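Local coordinates for ferredoxin (Rhodopseudomonas palustris, PDB 4LTU), which carries a [2Fe-2S] cluster and probably transfers electrons, like other ferredoxins of the adrenodoxin/putidaredoxin family, at residues Thr5-Asp10 with Val99-Glu104; His50-Asp55 with Thr75-Leu80; Asp22-Ala27 with Cys87-Ala92. All coordinates share one frame; numbering follows the deposited sequence.

From the N terminus, strand 3-7 takes part in contact 1, pairing with strand 99-101 from the far end of the chain, so this contact closes a loop that holds nearly the whole protein. Within that loop, contact 3 joins the start of helix 24-29 to the segment just after strand 83-85, at the cluster ligand Cys87. Contact 2 lies deeper still, between strand 50-53 and the loop after helix 66-72; the three are thus enclosed one within another, without crossing. Strands 99-101 and 50-53 are sheet neighbours, which joins contacts 1 and 2, while Leu100 packs on Ala24 and Ile89 and connects contact 1 with contact 3.

Contact 1: Thr5-Asp10 with Val99-Glu104; sequences TFIHPD and VLRIPE. Unlike the reference sequence in segment 99-104: Ile102 (reference Leu).
Parallel pairing of strand 3-7 with strand 99-101, in the mixed sheet of the beta-grasp fold of adrenodoxin-type [2Fe-2S] ferredoxins, joins the two ends of the chain. Thr5, Phe6 and Ile7 lie opposite Val99, Leu100 and Arg101, and the short strand axes are inclined to each other by 21°. Three backbone bonds hold them: Leu100 N donates to Thr5 O (2.7 Å), Ile7 N to Leu100 O (2.7 Å), and Ile102 N to Ile7 O (3.0 Å), the last continuing the pairing just past the strands.

On the face bearing Phe6 and Leu100, the two side chains run alongside each other in the same direction, and Leu100 CD1 lies 3.6 Å from Phe6 CE1. Ile102 CG2 approaches the edge of the same ring. This face is turned to the interior, where Ala24 and Ala28 of helix 24-29 and the loop residues Ile33 and Ile36 also pack.

The other face carries Thr5, Ile7, Val99 and Arg101. Ile7 CD1 reaches Val99 CG1 at 3.5 Å, while the aliphatic part of Arg101 runs beside Ile7, CG to CB. The Arg101 chain then bends at chi3, and its guanidinium forms a salt bridge with Asp54, beyond strand 50-53.

Past the strands, Ile102 bridges to the turn at His8 and Pro9. Its CG1 sits between the backbone N and the carbonyl carbon (chi1 38°), which brings CD1 over one face of the His8 imidazole in a CH-pi contact, 3.8 Å from the ring centroid and displaced toward the rim.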
# COMPACT_ATOMS: atom_id res chain seq x y z
N THR A 5 -5.00 -2.06 8.57
CA THR A 5 -6.38 -1.84 8.14
C THR A 5 -6.41 -1.42 6.67
O THR A 5 -5.77 -0.43 6.30
CB THR A 5 -7.03 -0.75 9.02
OG1 THR A 5 -6.68 -1.00 10.40
CG2 THR A 5 -8.51 -0.74 8.87
N PHE A 6 -7.14 -2.16 5.83
CA PHE A 6 -7.34 -1.79 4.42
C PHE A 6 -8.77 -1.30 4.17
O PHE A 6 -9.72 -1.94 4.63
CB PHE A 6 -7.06 -2.96 3.48
CG PHE A 6 -5.60 -3.19 3.17
CD1 PHE A 6 -4.99 -2.56 2.07
CD2 PHE A 6 -4.84 -4.07 3.93
CE1 PHE A 6 -3.63 -2.80 1.76
CE2 PHE A 6 -3.48 -4.31 3.63
CZ PHE A 6 -2.88 -3.68 2.55
N ILE A 7 -8.92 -0.20 3.43
CA ILE A 7 -10.26 0.31 3.07
C ILE A 7 -10.49 0.35 1.56
O ILE A 7 -9.73 0.95 0.82
CB ILE A 7 -10.52 1.70 3.70
CG1 ILE A 7 -10.61 1.55 5.22
CG2 ILE A 7 -11.78 2.37 3.11
CD1 ILE A 7 -9.95 2.67 5.95
N HIS A 8 -11.55 -0.33 1.13
CA HIS A 8 -11.96 -0.40 -0.28
C HIS A 8 -12.60 0.90 -0.73
O HIS A 8 -13.07 1.67 0.12
CB HIS A 8 -12.89 -1.59 -0.52
CG HIS A 8 -12.21 -2.92 -0.29
ND1 HIS A 8 -12.04 -3.45 0.97
CD2 HIS A 8 -11.62 -3.78 -1.15
CE1 HIS A 8 -11.38 -4.59 0.88
NE2 HIS A 8 -11.12 -4.82 -0.39
N PRO A 9 -12.59 1.17 -2.04
CA PRO A 9 -13.27 2.35 -2.58
C PRO A 9 -14.65 2.58 -1.95
O PRO A 9 -15.03 3.74 -1.68
CB PRO A 9 -13.44 2.00 -4.08
CG PRO A 9 -12.78 0.68 -4.29
CD PRO A 9 -11.92 0.39 -3.09
N ASP A 10 -15.37 1.48 -1.68
CA ASP A 10 -16.74 1.57 -1.15
C ASP A 10 -16.80 1.96 0.32
O ASP A 10 -17.85 2.38 0.80
CB ASP A 10 -17.58 0.30 -1.45
CG ASP A 10 -16.92 -0.99 -0.96
OD1 ASP A 10 -17.41 -2.06 -1.37
OD2 ASP A 10 -15.94 -0.98 -0.18
N VAL A 99 -3.32 2.36 8.36
CA VAL A 99 -4.55 2.36 7.59
C VAL A 99 -4.20 2.65 6.14
O VAL A 99 -3.54 3.64 5.84
CB VAL A 99 -5.56 3.40 8.13
CG1 VAL A 99 -6.83 3.50 7.21
CG2 VAL A 99 -5.93 3.08 9.55
N LEU A 100 -4.63 1.78 5.24
CA LEU A 100 -4.40 2.04 3.82
C LEU A 100 -5.70 1.95 3.05
O LEU A 100 -6.51 1.07 3.28
CB LEU A 100 -3.37 1.07 3.23
CG LEU A 100 -2.03 0.83 3.93
CD1 LEU A 100 -1.37 -0.40 3.25
CD2 LEU A 100 -1.15 2.07 3.90
N ARG A 101 -5.91 2.90 2.15
CA ARG A 101 -7.06 2.86 1.27
C ARG A 101 -6.56 2.55 -0.12
O ARG A 101 -5.49 3.02 -0.54
CB ARG A 101 -7.84 4.18 1.34
CG ARG A 101 -8.27 4.48 2.82
CD ARG A 101 -9.32 5.57 2.95
NE ARG A 101 -8.70 6.84 3.29
CZ ARG A 101 -8.96 7.53 4.39
NH1 ARG A 101 -9.87 7.09 5.27
NH2 ARG A 101 -8.32 8.68 4.61
N ILE A 102 -7.34 1.74 -0.82
CA ILE A 102 -7.00 1.22 -2.11
C ILE A 102 -7.78 1.96 -3.21
O ILE A 102 -8.95 2.29 -3.02
CB ILE A 102 -7.18 -0.33 -2.19
CG1 ILE A 102 -8.40 -0.80 -1.42
CG2 ILE A 102 -5.96 -1.07 -1.59
CD1 ILE A 102 -8.42 -2.34 -1.22
N PRO A 103 -7.10 2.24 -4.34
CA PRO A 103 -7.65 3.05 -5.38
C PRO A 103 -8.70 2.31 -6.19
O PRO A 103 -8.77 1.09 -6.18
CB PRO A 103 -6.44 3.34 -6.26
CG PRO A 103 -5.63 2.16 -6.14
CD PRO A 103 -5.73 1.83 -4.67
N GLU A 104 -9.53 3.09 -6.88
CA GLU A 104 -10.57 2.58 -7.77
C GLU A 104 -10.04 1.52 -8.76
O GLU A 104 -10.73 0.57 -9.10
CB GLU A 104 -11.19 3.76 -8.50
CG GLU A 104 -12.43 3.47 -9.30
CD GLU A 104 -12.84 4.65 -10.17
OE1 GLU A 104 -13.94 5.21 -9.92
OE2 GLU A 104 -12.05 5.02 -11.09

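Contact 2: His50-Asp55 with Thr75-Leu80; sequences HVYVDD and TASDRL
Side-chain packing at the protein surface joins strand 50-53 to the irregular loop that follows helix 66-72 and precedes strand 83-85. The backbones stay well apart, and two aromatic residues of the strand, His50 and Tyr52, span the gap. Being two positions apart, they project from the same face of the sheet, toward the loop.

Tyr52 receives Leu80 on one face of its ring. Leu80 CD1 sits over the centre, 3.4 Å from the ring centroid and 13° off the normal, a close CH-pi contact, while Leu80 CG lies 3.6 Å from Tyr52 CE1. The two side chains meet at a slant, the methyl end of Leu80 doing most of the touching. At the far end of the tyrosine, OH comes within 3.8 Å of Ser77 CB.

His50 is met in the same manner by Thr75. The CG of His50 is anti to the backbone N (chi1 -171°), which carries the imidazole out to the loop, and Thr75 CG2 lies over the ring centre, 3.8 Å from the centroid. The two side chains are nearly perpendicular, and the carbonyl O of Ser77 lies at the edge of the imidazole, close to its plane.

The loop has further attachments of its own: the hydroxyl of Thr75 lies within hydrogen-bonding reach of Leu72 O at the end of helix 66-72, and Arg79 makes a salt bridge with Asp69 of that helix. On the strand side, Pro103 packs against both His50 and Tyr52. The histidine directly follows the cluster ligand Cys49, so the arrangement joins the strand leaving the cluster-binding loop to a surface loop of the ferredoxin beta-grasp fold.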
# COMPACT_ATOMS: atom_id res chain seq x y z
N HIS A 50 -0.57 0.23 -5.94
CA HIS A 50 -0.87 1.60 -5.46
C HIS A 50 -1.73 1.59 -4.20
O HIS A 50 -2.66 0.81 -4.11
CB HIS A 50 -1.66 2.30 -6.60
CG HIS A 50 -1.88 3.77 -6.42
ND1 HIS A 50 -1.18 4.55 -5.51
CD2 HIS A 50 -2.68 4.63 -7.10
CE1 HIS A 50 -1.54 5.81 -5.64
NE2 HIS A 50 -2.44 5.89 -6.61
N VAL A 51 -1.40 2.42 -3.22
CA VAL A 51 -2.32 2.67 -2.10
C VAL A 51 -2.28 4.12 -1.67
O VAL A 51 -1.32 4.82 -1.95
CB VAL A 51 -2.04 1.80 -0.85
CG1 VAL A 51 -2.42 0.33 -1.07
CG2 VAL A 51 -0.60 1.95 -0.38
N TYR A 52 -3.33 4.58 -0.99
CA TYR A 52 -3.29 5.85 -0.25
C TYR A 52 -3.15 5.60 1.25
O TYR A 52 -3.99 4.97 1.88
CB TYR A 52 -4.51 6.73 -0.53
CG TYR A 52 -5.09 6.71 -1.96
CD1 TYR A 52 -4.32 7.08 -3.07
CD2 TYR A 52 -6.43 6.40 -2.18
CE1 TYR A 52 -4.85 7.08 -4.37
CE2 TYR A 52 -6.99 6.41 -3.47
CZ TYR A 52 -6.18 6.76 -4.56
OH TYR A 52 -6.73 6.76 -5.84
N VAL A 53 -2.05 6.08 1.81
CA VAL A 53 -1.84 6.01 3.23
C VAL A 53 -2.78 7.03 3.91
O VAL A 53 -3.03 8.13 3.36
CB VAL A 53 -0.39 6.33 3.56
CG1 VAL A 53 -0.12 6.15 5.03
CG2 VAL A 53 0.54 5.41 2.73
N ASP A 54 -3.33 6.65 5.06
CA ASP A 54 -4.17 7.58 5.79
C ASP A 54 -3.38 8.83 6.17
O ASP A 54 -2.25 8.74 6.68
CB ASP A 54 -4.75 6.94 7.06
CG ASP A 54 -6.01 7.64 7.51
OD1 ASP A 54 -6.86 7.93 6.63
OD2 ASP A 54 -6.15 7.91 8.73
N ASP A 55 -4.01 9.97 5.90
CA ASP A 55 -3.50 11.31 6.24
C ASP A 55 -2.66 11.36 7.53
O ASP A 55 -1.62 12.01 7.57
CB ASP A 55 -4.68 12.29 6.32
CG ASP A 55 -4.24 13.75 6.57
OD1 ASP A 55 -3.17 14.15 6.03
OD2 ASP A 55 -4.97 14.48 7.29
N THR A 75 0.72 5.71 -12.32
CA THR A 75 -0.37 4.92 -11.74
C THR A 75 -1.62 4.93 -12.64
O THR A 75 -1.75 5.81 -13.48
CB THR A 75 -0.72 5.42 -10.31
OG1 THR A 75 -0.84 6.84 -10.32
CG2 THR A 75 0.36 5.01 -9.32
N ALA A 76 -2.51 3.96 -12.47
CA ALA A 76 -3.74 3.91 -13.27
C ALA A 76 -4.77 4.96 -12.80
O ALA A 76 -5.42 5.65 -13.64
CB ALA A 76 -4.33 2.50 -13.26
N SER A 77 -4.92 5.04 -11.47
CA SER A 77 -5.62 6.10 -10.73
C SER A 77 -4.59 7.13 -10.30
O SER A 77 -3.65 6.78 -9.58
CB SER A 77 -6.26 5.55 -9.44
OG SER A 77 -7.51 4.91 -9.68
N ASP A 78 -4.81 8.38 -10.68
CA ASP A 78 -3.84 9.47 -10.48
C ASP A 78 -3.34 9.64 -9.02
O ASP A 78 -4.13 9.56 -8.04
CB ASP A 78 -4.36 10.79 -11.08
CG ASP A 78 -4.27 10.81 -12.62
OD1 ASP A 78 -5.10 11.48 -13.28
OD2 ASP A 78 -3.36 10.15 -13.17
N ARG A 79 -2.03 9.85 -8.88
CA ARG A 79 -1.39 9.90 -7.57
C ARG A 79 -1.94 11.05 -6.72
O ARG A 79 -2.35 12.08 -7.23
CB ARG A 79 0.13 9.97 -7.68
CG ARG A 79 0.72 11.30 -8.20
CD ARG A 79 2.22 11.18 -8.51
NE ARG A 79 3.05 11.12 -7.29
CZ ARG A 79 4.37 10.88 -7.27
NH1 ARG A 79 5.03 10.65 -8.39
NH2 ARG A 79 5.05 10.87 -6.11
N LEU A 80 -1.98 10.83 -5.42
CA LEU A 80 -2.42 11.83 -4.48
C LEU A 80 -1.18 12.07 -3.62
O LEU A 80 -0.28 11.25 -3.61
CB LEU A 80 -3.54 11.23 -3.63
CG LEU A 80 -4.83 10.68 -4.23
CD1 LEU A 80 -5.76 10.15 -3.12
CD2 LEU A 80 -5.55 11.75 -5.13

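Contact 3: Asp22-Ala27 with Cys87-Ala92. With FES (Fe2/s2 (inorganic) cluster), chain C.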
# COMPACT_ATOMS: atom_id res chain seq x y z
N ASP A 22 7.03 -7.94 6.51
CA ASP A 22 6.17 -8.08 5.35
C ASP A 22 5.93 -6.69 4.79
O ASP A 22 5.77 -5.71 5.53
CB ASP A 22 4.81 -8.71 5.68
CG ASP A 22 4.92 -10.09 6.31
OD1 ASP A 22 5.99 -10.71 6.30
OD2 ASP A 22 3.90 -10.57 6.83
N SER A 23 5.93 -6.60 3.46
CA SER A 23 5.39 -5.44 2.82
C SER A 23 3.86 -5.50 3.01
O SER A 23 3.31 -6.55 3.32
CB SER A 23 5.78 -5.45 1.35
OG SER A 23 5.06 -6.46 0.68
N ALA A 24 3.21 -4.36 2.81
CA ALA A 24 1.75 -4.22 2.88
C ALA A 24 1.07 -5.01 1.77
O ALA A 24 -0.06 -5.47 1.94
CB ALA A 24 1.35 -2.72 2.81
N MET A 25 1.76 -5.14 0.65
CA MET A 25 1.26 -5.89 -0.49
C MET A 25 1.23 -7.40 -0.17
O MET A 25 0.24 -8.10 -0.46
CB MET A 25 2.15 -5.61 -1.71
CG MET A 25 1.72 -6.40 -2.97
SD MET A 25 3.14 -6.88 -3.97
CE MET A 25 3.94 -8.02 -2.85
N PHE A 26 2.33 -7.87 0.40
CA PHE A 26 2.47 -9.25 0.75
C PHE A 26 1.32 -9.57 1.73
O PHE A 26 0.53 -10.50 1.49
CB PHE A 26 3.85 -9.49 1.39
CG PHE A 26 4.04 -10.89 1.91
CD1 PHE A 26 4.63 -11.87 1.11
CD2 PHE A 26 3.64 -11.22 3.21
CE1 PHE A 26 4.81 -13.17 1.59
CE2 PHE A 26 3.81 -12.50 3.70
CZ PHE A 26 4.40 -13.49 2.88
N ALA A 27 1.23 -8.78 2.79
CA ALA A 27 0.16 -8.90 3.77
C ALA A 27 -1.23 -8.95 3.12
O ALA A 27 -2.00 -9.83 3.43
CB ALA A 27 0.24 -7.75 4.80
N CYS A 87 4.12 -2.37 -1.89
CA CYS A 87 5.21 -3.35 -1.75
C CYS A 87 6.47 -2.67 -1.16
O CYS A 87 7.37 -3.35 -0.66
CB CYS A 87 5.51 -4.04 -3.09
SG CYS A 87 6.16 -2.94 -4.40
N GLN A 88 6.52 -1.34 -1.22
CA GLN A 88 7.61 -0.58 -0.62
C GLN A 88 7.32 -0.10 0.83
O GLN A 88 8.10 0.65 1.41
CB GLN A 88 8.00 0.62 -1.51
CG GLN A 88 8.28 0.26 -2.96
CD GLN A 88 9.36 -0.75 -3.11
OE1 GLN A 88 10.52 -0.46 -2.83
NE2 GLN A 88 9.00 -1.97 -3.53
N ILE A 89 6.20 -0.52 1.41
CA ILE A 89 5.93 -0.24 2.82
C ILE A 89 6.25 -1.49 3.67
O ILE A 89 5.62 -2.54 3.52
CB ILE A 89 4.46 0.19 3.04
CG1 ILE A 89 4.21 1.57 2.40
CG2 ILE A 89 4.14 0.20 4.52
CD1 ILE A 89 2.74 1.92 2.13
N LYS A 90 7.24 -1.35 4.54
CA LYS A 90 7.66 -2.40 5.42
C LYS A 90 7.02 -2.18 6.79
O LYS A 90 7.06 -1.07 7.34
CB LYS A 90 9.20 -2.45 5.51
CG LYS A 90 9.91 -2.95 4.21
CD LYS A 90 11.24 -2.18 3.95
CE LYS A 90 12.33 -3.01 3.22
NZ LYS A 90 13.65 -2.28 3.10
N ILE A 91 6.43 -3.25 7.32
CA ILE A 91 5.74 -3.20 8.60
C ILE A 91 6.69 -3.37 9.78
O ILE A 91 7.62 -4.18 9.74
CB ILE A 91 4.52 -4.14 8.63
CG1 ILE A 91 3.42 -3.50 7.79
CG2 ILE A 91 3.98 -4.33 10.07
CD1 ILE A 91 2.92 -4.37 6.71
N ALA A 92 6.45 -2.54 10.79
CA ALA A 92 7.23 -2.50 12.03
C ALA A 92 6.26 -2.26 13.18
O ALA A 92 5.11 -1.84 12.94
CB ALA A 92 8.28 -1.37 11.96
FE1 FES C . 5.26 -3.76 -8.75
FE2 FES C . 4.76 -2.85 -6.00
S1 FES C . 5.87 -1.98 -7.69
S2 FES C . 4.07 -4.59 -7.08
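One side of the [2Fe-2S] site is formed where Met25, at the start of helix 24-29, meets the ligand Cys87. The two residues touch beside the cluster: Met25 SD lies 3.8 Å from Cys87 CB and 4.0 Å from the bridging sulfide S2. Bends at chi2 and chi3 place the thioether there. Cys87 SG binds the iron FE2 at 2.1 Å, and Cys49 supplies another sulfur to the same cluster. The amide NE2 of Gln88 donates an almost straight bond to Cys87 SG (3.1 Å, 168°), with the sulfur in its amide plane. Such an N-H...S bond probably draws off some of the thiolate's negative charge, which may influence the cluster's potential.

Ser23 is the N-cap of the helix, its OG accepting from Phe26 N at 3.1 Å. Around this cap the two segments form a single backbone bridge, Ser23 with Lys90, in the beta-grasp fold of plant- and adrenodoxin-type ferredoxins. Ile91 N donates to Asp22 O, and Ala24 N makes a weak bond to Ile89 O. Ser23 CA also approaches Ile89 O, at 3.0 Å. Ile91 CD1 reaches across to Asp22 O, 3.4 Å away, and its side chain packs on Ile4 of strand 3-7.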